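Local atomic coordinates of AT-less polyketide synthase (PDB entry 4QYR), a protein that probably catalyses chain-elongating decarboxylative condensation as a ketosynthase domain of the modular polyketide synthase that makes isomigrastatin. Residues Val70-Arg82 with Pro594-Pro606. Sequence-based numbering, arbitrary orientation.
Sequences VDRFDADFFHLSR and PAYPFACDRYWVP
Residues 72-73 and 601-602 run antiparallel as a short, weakly bonded pair, with Arg72 opposite Arg602 in a non-hydrogen-bonded pair; Tyr603 N donates to Asp71 O (2.8 Å) and Phe73 N to Asp601 O (3.0 Å). The Tyr603 ring packs among Phe73, Ala75 and Arg82: its edge meets Phe73 O, Ala75 CB touches its hydroxyl end, and the guanidinium of Arg82 lies flat on one face, the planes 16° apart. A bend at chi3 (-68°) brings that guanidinium round, and its NH1 gives a nearly straight in-plane bond to Arg602 O (2.6 Å) while also forming a salt bridge with Glu86. Beside the strands, Asp71 OD2 pairs with Arg602 NH1 (2.6 Å) in a salt bridge of poor hydrogen-bond angle, the two planes 68° apart; Arg72 NE makes a second salt bridge to the same carboxylate, its hydrogen bonds weak, and the shared acid probably offsets part of the two arginines' like charge. The pairing lays the C-terminal tail against the thiolase-fold ketosynthase, where helix 90-106 touches both segments. Farther along, Ala599 N reaches Asp74 OD2 (2.9 Å) from above the carboxylate plane. Next to it is an aromatic cluster: Phe598 CE1 lies over the centre of the Phe77 ring, edge-to-face, centroids 5.0 Å apart, and Phe77 CE1 sits over the Tyr596 ring, the two planes meeting obliquely. Arg460 adds a cation-pi contact to Phe77, and its backbone N bonds Tyr596 OH.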
ATOM      1  N   VAL A  70      23.536  -9.904   6.955  1.00 44.63           N
ATOM      2  CA  VAL A  70      22.440  -8.952   7.048  1.00 42.66           C
ATOM      3  C   VAL A  70      22.940  -7.550   7.404  1.00 44.75           C
ATOM      4  O   VAL A  70      22.276  -6.541   7.148  1.00 48.74           O
ATOM      5  CB  VAL A  70      21.406  -9.474   8.103  1.00 42.19           C
ATOM      6  CG1 VAL A  70      21.075  -8.434   9.152  1.00 36.62           C
ATOM      7  CG2 VAL A  70      20.162 -10.034   7.414  1.00 34.54           C
ATOM      8  N   ASP A  71      24.133  -7.491   7.981  1.00 43.05           N
ATOM      9  CA  ASP A  71      24.721  -6.218   8.351  1.00 44.33           C
ATOM     10  C   ASP A  71      25.599  -5.680   7.229  1.00 45.27           C
ATOM     11  O   ASP A  71      26.234  -4.634   7.383  1.00 46.53           O
ATOM     12  CB  ASP A  71      25.539  -6.342   9.643  1.00 47.58           C
ATOM     13  CG  ASP A  71      26.570  -7.457   9.594  1.00 52.13           C
ATOM     14  OD1 ASP A  71      26.248  -8.552   9.086  1.00 51.18           O
ATOM     15  OD2 ASP A  71      27.704  -7.239  10.083  1.00 57.33           O
ATOM     16  N   ARG A  72      25.639  -6.392   6.105  1.00 41.98           N
ATOM     17  CA  ARG A  72      26.547  -6.025   5.021  1.00 42.24           C
ATOM     18  C   ARG A  72      25.798  -5.259   3.941  1.00 43.85           C
ATOM     19  O   ARG A  72      24.607  -5.503   3.714  1.00 46.63           O
ATOM     20  CB  ARG A  72      27.221  -7.265   4.448  1.00 39.82           C
ATOM     21  CG  ARG A  72      27.699  -8.201   5.511  1.00 46.15           C
ATOM     22  CD  ARG A  72      28.974  -7.677   6.137  1.00 58.28           C
ATOM     23  NE  ARG A  72      29.201  -8.232   7.465  1.00 66.96           N
ATOM     24  CZ  ARG A  72      30.402  -8.451   7.985  1.00 70.43           C
ATOM     25  NH1 ARG A  72      30.515  -8.949   9.213  1.00 72.60           N
ATOM     26  NH2 ARG A  72      31.487  -8.183   7.268  1.00 69.52           N
ATOM     27  N   PHE A  73      26.492  -4.328   3.288  1.00 37.49           N
ATOM     28  CA  PHE A  73      25.861  -3.391   2.356  1.00 39.41           C
ATOM     29  C   PHE A  73      26.908  -2.571   1.633  1.00 39.95           C
ATOM     30  O   PHE A  73      27.907  -2.175   2.233  1.00 42.47           O
ATOM     31  CB  PHE A  73      24.909  -2.460   3.106  1.00 40.23           C
ATOM     32  CG  PHE A  73      24.211  -1.445   2.237  1.00 38.34           C
ATOM     33  CD1 PHE A  73      23.476  -1.846   1.134  1.00 34.19           C
ATOM     34  CD2 PHE A  73      24.259  -0.088   2.556  1.00 39.24           C
ATOM     35  CE1 PHE A  73      22.806  -0.918   0.344  1.00 31.49           C
ATOM     36  CE2 PHE A  73      23.603   0.847   1.769  1.00 39.01           C
ATOM     37  CZ  PHE A  73      22.873   0.423   0.652  1.00 37.44           C
ATOM     38  N   ASP A  74      26.686  -2.314   0.348  1.00 38.22           N
ATOM     39  CA  ASP A  74      27.616  -1.514  -0.438  1.00 39.97           C
ATOM     40  C   ASP A  74      27.080  -0.094  -0.479  1.00 45.54           C
ATOM     41  O   ASP A  74      26.336   0.264  -1.394  1.00 44.81           O
ATOM     42  CB  ASP A  74      27.758  -2.080  -1.844  1.00 40.69           C
ATOM     43  CG  ASP A  74      29.021  -1.646  -2.526  1.00 49.03           C
ATOM     44  OD1 ASP A  74      29.698  -0.717  -2.021  1.00 52.05           O
ATOM     45  OD2 ASP A  74      29.336  -2.248  -3.579  1.00 51.37           O
ATOM     46  N   ALA A  75      27.436   0.709   0.525  1.00 47.83           N
ATOM     47  CA  ALA A  75      26.843   2.031   0.672  1.00 41.68           C
ATOM     48  C   ALA A  75      27.452   3.003  -0.322  1.00 44.80           C
ATOM     49  O   ALA A  75      26.798   3.957  -0.729  1.00 49.38           O
ATOM     50  CB  ALA A  75      27.007   2.542   2.081  1.00 39.48           C
ATOM     51  N   ASP A  76      28.694   2.764  -0.724  1.00 42.85           N
ATOM     52  CA  ASP A  76      29.303   3.607  -1.750  1.00 51.82           C
ATOM     53  C   ASP A  76      28.666   3.421  -3.101  1.00 50.35           C
ATOM     54  O   ASP A  76      28.628   4.345  -3.908  1.00 53.57           O
ATOM     55  CB  ASP A  76      30.792   3.331  -1.869  1.00 61.84           C
ATOM     56  CG  ASP A  76      31.484   3.514  -0.577  1.00 75.31           C
ATOM     57  OD1 ASP A  76      32.081   4.594  -0.384  1.00 80.85           O
ATOM     58  OD2 ASP A  76      31.387   2.592   0.261  1.00 81.08           O
ATOM     59  N   PHE A  77      28.200   2.214  -3.358  1.00 38.88           N
ATOM     60  CA  PHE A  77      27.524   1.942  -4.600  1.00 37.52           C
ATOM     61  C   PHE A  77      26.348   2.909  -4.775  1.00 50.65           C
ATOM     62  O   PHE A  77      26.111   3.416  -5.871  1.00 51.73           O
ATOM     63  CB  PHE A  77      27.057   0.493  -4.631  1.00 37.57           C
ATOM     64  CG  PHE A  77      26.482   0.069  -5.949  1.00 35.05           C
ATOM     65  CD1 PHE A  77      27.254  -0.605  -6.866  1.00 38.86           C
ATOM     66  CD2 PHE A  77      25.169   0.347  -6.263  1.00 33.44           C
ATOM     67  CE1 PHE A  77      26.726  -0.994  -8.065  1.00 38.03           C
ATOM     68  CE2 PHE A  77      24.646  -0.030  -7.459  1.00 34.88           C
ATOM     69  CZ  PHE A  77      25.420  -0.699  -8.362  1.00 36.82           C
ATOM     70  N   PHE A  78      25.650   3.193  -3.677  1.00 45.91           N
ATOM     71  CA  PHE A  78      24.481   4.068  -3.694  1.00 43.51           C
ATOM     72  C   PHE A  78      24.805   5.454  -3.150  1.00 47.81           C
ATOM     73  O   PHE A  78      23.906   6.269  -2.907  1.00 49.03           O
ATOM     74  CB  PHE A  78      23.350   3.427  -2.896  1.00 38.47           C
ATOM     75  CG  PHE A  78      22.958   2.065  -3.412  1.00 37.10           C
ATOM     76  CD1 PHE A  78      22.017   1.936  -4.416  1.00 31.10           C
ATOM     77  CD2 PHE A  78      23.560   0.917  -2.918  1.00 37.88           C
ATOM     78  CE1 PHE A  78      21.663   0.696  -4.897  1.00 29.58           C
ATOM     79  CE2 PHE A  78      23.209  -0.335  -3.404  1.00 33.06           C
ATOM     80  CZ  PHE A  78      22.252  -0.442  -4.386  1.00 30.46           C
ATOM     81  N   HIS A  79      26.095   5.698  -2.953  0.51 50.78           N
ATOM     82  CA  HIS A  79      26.585   6.990  -2.498  0.51 53.60           C
ATOM     83  C   HIS A  79      25.937   7.401  -1.168  0.51 56.65           C
ATOM     84  O   HIS A  79      25.113   8.312  -1.122  0.51 56.72           O
ATOM     85  CB  HIS A  79      26.353   8.047  -3.584  0.51 54.79           C
ATOM     86  CG  HIS A  79      26.867   7.642  -4.935  0.51 55.02           C
ATOM     87  ND1 HIS A  79      28.130   7.969  -5.378  0.51 58.33           N
ATOM     88  CD2 HIS A  79      26.286   6.935  -5.932  0.51 52.45           C
ATOM     89  CE1 HIS A  79      28.310   7.475  -6.593  0.51 58.07           C
ATOM     90  NE2 HIS A  79      27.206   6.845  -6.950  0.51 55.24           N
ATOM     91  N   LEU A  80      26.317   6.714  -0.093  1.00 54.62           N
ATOM     92  CA  LEU A  80      25.801   7.004   1.233  1.00 50.28           C
ATOM     93  C   LEU A  80      26.896   7.131   2.303  1.00 49.07           C
ATOM     94  O   LEU A  80      27.812   6.311   2.377  1.00 46.13           O
ATOM     95  CB  LEU A  80      24.814   5.928   1.663  1.00 38.57           C
ATOM     96  CG  LEU A  80      23.614   5.586   0.787  1.00 42.58           C
ATOM     97  CD1 LEU A  80      22.959   4.287   1.275  1.00 37.41           C
ATOM     98  CD2 LEU A  80      22.607   6.712   0.803  1.00 36.13           C
ATOM     99  N   SER A  81      26.777   8.183   3.114  1.00 44.31           N
ATOM    100  CA  SER A  81      27.451   8.336   4.398  1.00 49.12           C
ATOM    101  C   SER A  81      27.504   7.000   5.102  1.00 45.66           C
ATOM    102  O   SER A  81      26.538   6.236   5.018  1.00 43.53           O
ATOM    103  CB  SER A  81      26.668   9.310   5.296  1.00 54.66           C
ATOM    104  OG  SER A  81      25.925  10.269   4.541  1.00 59.81           O
ATOM    105  N   ARG A  82      28.577   6.697   5.822  1.00 47.69           N
ATOM    106  CA  ARG A  82      28.506   5.537   6.709  1.00 52.74           C
ATOM    107  C   ARG A  82      27.363   5.747   7.709  1.00 55.50           C
ATOM    108  O   ARG A  82      26.581   4.840   7.985  1.00 59.91           O
ATOM    109  CB  ARG A  82      29.819   5.288   7.454  1.00 50.11           C
ATOM    110  CG  ARG A  82      29.619   4.349   8.637  1.00 50.29           C
ATOM    111  CD  ARG A  82      30.884   3.765   9.206  1.00 52.79           C
ATOM    112  NE  ARG A  82      31.535   2.825   8.301  1.00 52.42           N
ATOM    113  CZ  ARG A  82      31.204   1.544   8.178  1.00 57.35           C
ATOM    114  NH1 ARG A  82      30.206   1.032   8.888  1.00 49.75           N
ATOM    115  NH2 ARG A  82      31.863   0.773   7.326  1.00 60.73           N
ATOM    116  N   PRO A 594      25.990 -13.235 -14.194  1.00 42.51           N
ATOM    117  CA  PRO A 594      25.979 -12.960 -12.752  1.00 42.74           C
ATOM    118  C   PRO A 594      25.784 -11.474 -12.463  1.00 46.88           C
ATOM    119  O   PRO A 594      26.149 -10.642 -13.310  1.00 48.24           O
ATOM    120  CB  PRO A 594      27.360 -13.431 -12.284  1.00 42.45           C
ATOM    121  CG  PRO A 594      27.921 -14.222 -13.414  1.00 45.37           C
ATOM    122  CD  PRO A 594      27.332 -13.627 -14.646  1.00 46.32           C
ATOM    123  N   ALA A 595      25.211 -11.150 -11.303  1.00 37.62           N
ATOM    124  CA  ALA A 595      24.976  -9.755 -10.949  1.00 46.32           C
ATOM    125  C   ALA A 595      26.219  -9.101 -10.310  1.00 48.99           C
ATOM    126  O   ALA A 595      27.238  -9.767 -10.059  1.00 47.78           O
ATOM    127  CB  ALA A 595      23.795  -9.641 -10.024  1.00 34.77           C
ATOM    128  N   TYR A 596      26.114  -7.797 -10.048  1.00 46.31           N
ATOM    129  CA  TYR A 596      27.196  -7.017  -9.446  1.00 46.07           C
ATOM    130  C   TYR A 596      27.659  -7.598  -8.105  1.00 48.56           C
ATOM    131  O   TYR A 596      26.830  -7.907  -7.250  1.00 50.60           O
ATOM    132  CB  TYR A 596      26.746  -5.561  -9.249  1.00 41.65           C
ATOM    133  CG  TYR A 596      27.870  -4.617  -8.876  1.00 44.01           C
ATOM    134  CD1 TYR A 596      28.710  -4.097  -9.854  1.00 46.88           C
ATOM    135  CD2 TYR A 596      28.104  -4.261  -7.554  1.00 41.81           C
ATOM    136  CE1 TYR A 596      29.751  -3.242  -9.528  1.00 49.60           C
ATOM    137  CE2 TYR A 596      29.151  -3.417  -7.220  1.00 45.64           C
ATOM    138  CZ  TYR A 596      29.967  -2.904  -8.213  1.00 48.75           C
ATOM    139  OH  TYR A 596      31.003  -2.056  -7.906  1.00 45.35           O
ATOM    140  N   PRO A 597      28.981  -7.717  -7.907  1.00 41.77           N
ATOM    141  CA  PRO A 597      29.540  -8.225  -6.649  1.00 42.62           C
ATOM    142  C   PRO A 597      29.598  -7.164  -5.533  1.00 42.54           C
ATOM    143  O   PRO A 597      30.687  -6.732  -5.141  1.00 44.32           O
ATOM    144  CB  PRO A 597      30.947  -8.651  -7.056  1.00 45.09           C
ATOM    145  CG  PRO A 597      31.302  -7.683  -8.104  1.00 45.70           C
ATOM    146  CD  PRO A 597      30.041  -7.322  -8.846  1.00 43.66           C
ATOM    147  N   PHE A 598      28.444  -6.763  -5.021  1.00 40.66           N
ATOM    148  CA  PHE A 598      28.395  -5.712  -4.016  1.00 47.81           C
ATOM    149  C   PHE A 598      29.394  -5.937  -2.892  1.00 49.65           C
ATOM    150  O   PHE A 598      29.515  -7.054  -2.407  1.00 51.75           O
ATOM    151  CB  PHE A 598      27.004  -5.609  -3.413  1.00 40.93           C
ATOM    152  CG  PHE A 598      25.935  -5.241  -4.389  1.00 36.88           C
ATOM    153  CD1 PHE A 598      25.741  -3.919  -4.764  1.00 42.29           C
ATOM    154  CD2 PHE A 598      25.080  -6.204  -4.889  1.00 41.25           C
ATOM    155  CE1 PHE A 598      24.716  -3.562  -5.654  1.00 35.22           C
ATOM    156  CE2 PHE A 598      24.062  -5.856  -5.770  1.00 40.94           C
ATOM    157  CZ  PHE A 598      23.883  -4.531  -6.155  1.00 33.99           C
ATOM    158  N   ALA A 599      30.106  -4.878  -2.497  1.00 43.61           N
ATOM    159  CA  ALA A 599      31.043  -4.931  -1.370  1.00 45.44           C
ATOM    160  C   ALA A 599      30.367  -5.372  -0.070  1.00 55.54           C
ATOM    161  O   ALA A 599      29.185  -5.110   0.142  1.00 55.05           O
ATOM    162  CB  ALA A 599      31.701  -3.591  -1.174  1.00 46.68           C
ATOM    163  N   CYS A 600      31.129  -6.044   0.787  1.00 53.38           N
ATOM    164  CA  CYS A 600      30.616  -6.592   2.041  1.00 53.44           C
ATOM    165  C   CYS A 600      31.022  -5.729   3.230  1.00 50.87           C
ATOM    166  O   CYS A 600      31.598  -6.232   4.201  1.00 50.97           O
ATOM    167  CB  CYS A 600      31.119  -8.032   2.257  1.00 59.26           C
ATOM    168  SG  CYS A 600      30.443  -9.291   1.127  1.00137.46           S
ATOM    169  N   ASP A 601      30.729  -4.435   3.150  1.00 48.19           N
ATOM    170  CA  ASP A 601      31.058  -3.518   4.234  1.00 52.49           C
ATOM    171  C   ASP A 601      30.035  -3.676   5.351  1.00 52.73           C
ATOM    172  O   ASP A 601      28.864  -3.908   5.084  1.00 51.77           O
ATOM    173  CB  ASP A 601      31.101  -2.068   3.736  1.00 56.40           C
ATOM    174  CG  ASP A 601      32.168  -1.837   2.655  1.00 62.20           C
ATOM    175  OD1 ASP A 601      33.326  -2.325   2.795  1.00 64.40           O
ATOM    176  OD2 ASP A 601      31.844  -1.144   1.665  1.00 61.66           O
ATOM    177  N   ARG A 602      30.475  -3.559   6.600  1.00 55.55           N
ATOM    178  CA  ARG A 602      29.573  -3.718   7.743  1.00 48.04           C
ATOM    179  C   ARG A 602      28.927  -2.402   8.199  1.00 47.46           C
ATOM    180  O   ARG A 602      29.612  -1.449   8.570  1.00 49.03           O
ATOM    181  CB  ARG A 602      30.318  -4.348   8.918  1.00 50.28           C
ATOM    182  CG  ARG A 602      29.471  -4.443  10.165  1.00 52.21           C
ATOM    183  CD  ARG A 602      30.316  -4.484  11.424  1.00 56.21           C
ATOM    184  NE  ARG A 602      29.559  -4.306  12.670  1.00 55.50           N
ATOM    185  CZ  ARG A 602      28.634  -5.146  13.128  1.00 54.61           C
ATOM    186  NH1 ARG A 602      28.302  -6.234  12.436  1.00 53.15           N
ATOM    187  NH2 ARG A 602      28.030  -4.893  14.283  1.00 51.93           N
ATOM    188  N   TYR A 603      27.599  -2.351   8.183  1.00 48.01           N
ATOM    189  CA  TYR A 603      26.881  -1.185   8.703  1.00 44.86           C
ATOM    190  C   TYR A 603      25.839  -1.634   9.710  1.00 47.43           C
ATOM    191  O   TYR A 603      24.787  -2.173   9.343  1.00 42.85           O
ATOM    192  CB  TYR A 603      26.226  -0.379   7.574  1.00 43.18           C
ATOM    193  CG  TYR A 603      27.224   0.202   6.602  1.00 44.12           C
ATOM    194  CD1 TYR A 603      27.772   1.461   6.813  1.00 45.51           C
ATOM    195  CD2 TYR A 603      27.632  -0.515   5.485  1.00 43.78           C
ATOM    196  CE1 TYR A 603      28.691   1.998   5.933  1.00 54.81           C
ATOM    197  CE2 TYR A 603      28.559   0.012   4.600  1.00 50.29           C
ATOM    198  CZ  TYR A 603      29.089   1.269   4.826  1.00 54.38           C
ATOM    199  OH  TYR A 603      30.018   1.802   3.949  1.00 57.63           O
ATOM    200  N   TRP A 604      26.147  -1.428  10.986  1.00 45.71           N
ATOM    201  CA  TRP A 604      25.233  -1.810  12.047  1.00 50.97           C
ATOM    202  C   TRP A 604      24.937  -0.617  12.960  1.00 54.53           C
ATOM    203  O   TRP A 604      25.217   0.537  12.617  1.00 54.88           O
ATOM    204  CB  TRP A 604      25.809  -2.987  12.844  1.00 46.83           C
ATOM    205  CG  TRP A 604      24.771  -3.818  13.552  1.00 45.97           C
ATOM    206  CD1 TRP A 604      24.652  -4.013  14.902  1.00 54.46           C
ATOM    207  CD2 TRP A 604      23.691  -4.540  12.947  1.00 43.75           C
ATOM    208  NE1 TRP A 604      23.570  -4.820  15.170  1.00 45.97           N
ATOM    209  CE2 TRP A 604      22.963  -5.155  13.988  1.00 43.81           C
ATOM    210  CE3 TRP A 604      23.257  -4.713  11.622  1.00 41.84           C
ATOM    211  CZ2 TRP A 604      21.835  -5.936  13.746  1.00 42.04           C
ATOM    212  CZ3 TRP A 604      22.142  -5.497  11.382  1.00 40.11           C
ATOM    213  CH2 TRP A 604      21.443  -6.098  12.438  1.00 40.22           C
ATOM    214  N   VAL A 605      24.349  -0.905  14.115  1.00 55.59           N
ATOM    215  CA  VAL A 605      23.977   0.118  15.075  1.00 54.66           C
ATOM    216  C   VAL A 605      25.209   0.874  15.563  1.00 57.95           C
ATOM    217  O   VAL A 605      26.196   0.263  15.977  1.00 62.33           O
ATOM    218  CB  VAL A 605      23.225  -0.509  16.264  1.00 54.10           C
ATOM    219  CG1 VAL A 605      22.923   0.532  17.338  1.00 53.79           C
ATOM    220  CG2 VAL A 605      21.948  -1.189  15.772  1.00 49.31           C
ATOM    221  N   PRO A 606      25.158   2.214  15.495  1.00 57.45           N
ATOM    222  CA  PRO A 606      26.255   3.081  15.933  1.00 58.98           C
ATOM    223  C   PRO A 606      26.441   3.102  17.445  1.00 54.62           C
ATOM    224  O   PRO A 606      25.550   2.697  18.190  1.00 54.01           O
ATOM    225  CB  PRO A 606      25.835   4.464  15.417  1.00 51.90           C
ATOM    226  CG  PRO A 606      24.384   4.399  15.314  1.00 60.62           C
ATOM    227  CD  PRO A 606      24.051   2.990  14.915  1.00 57.74           C
TER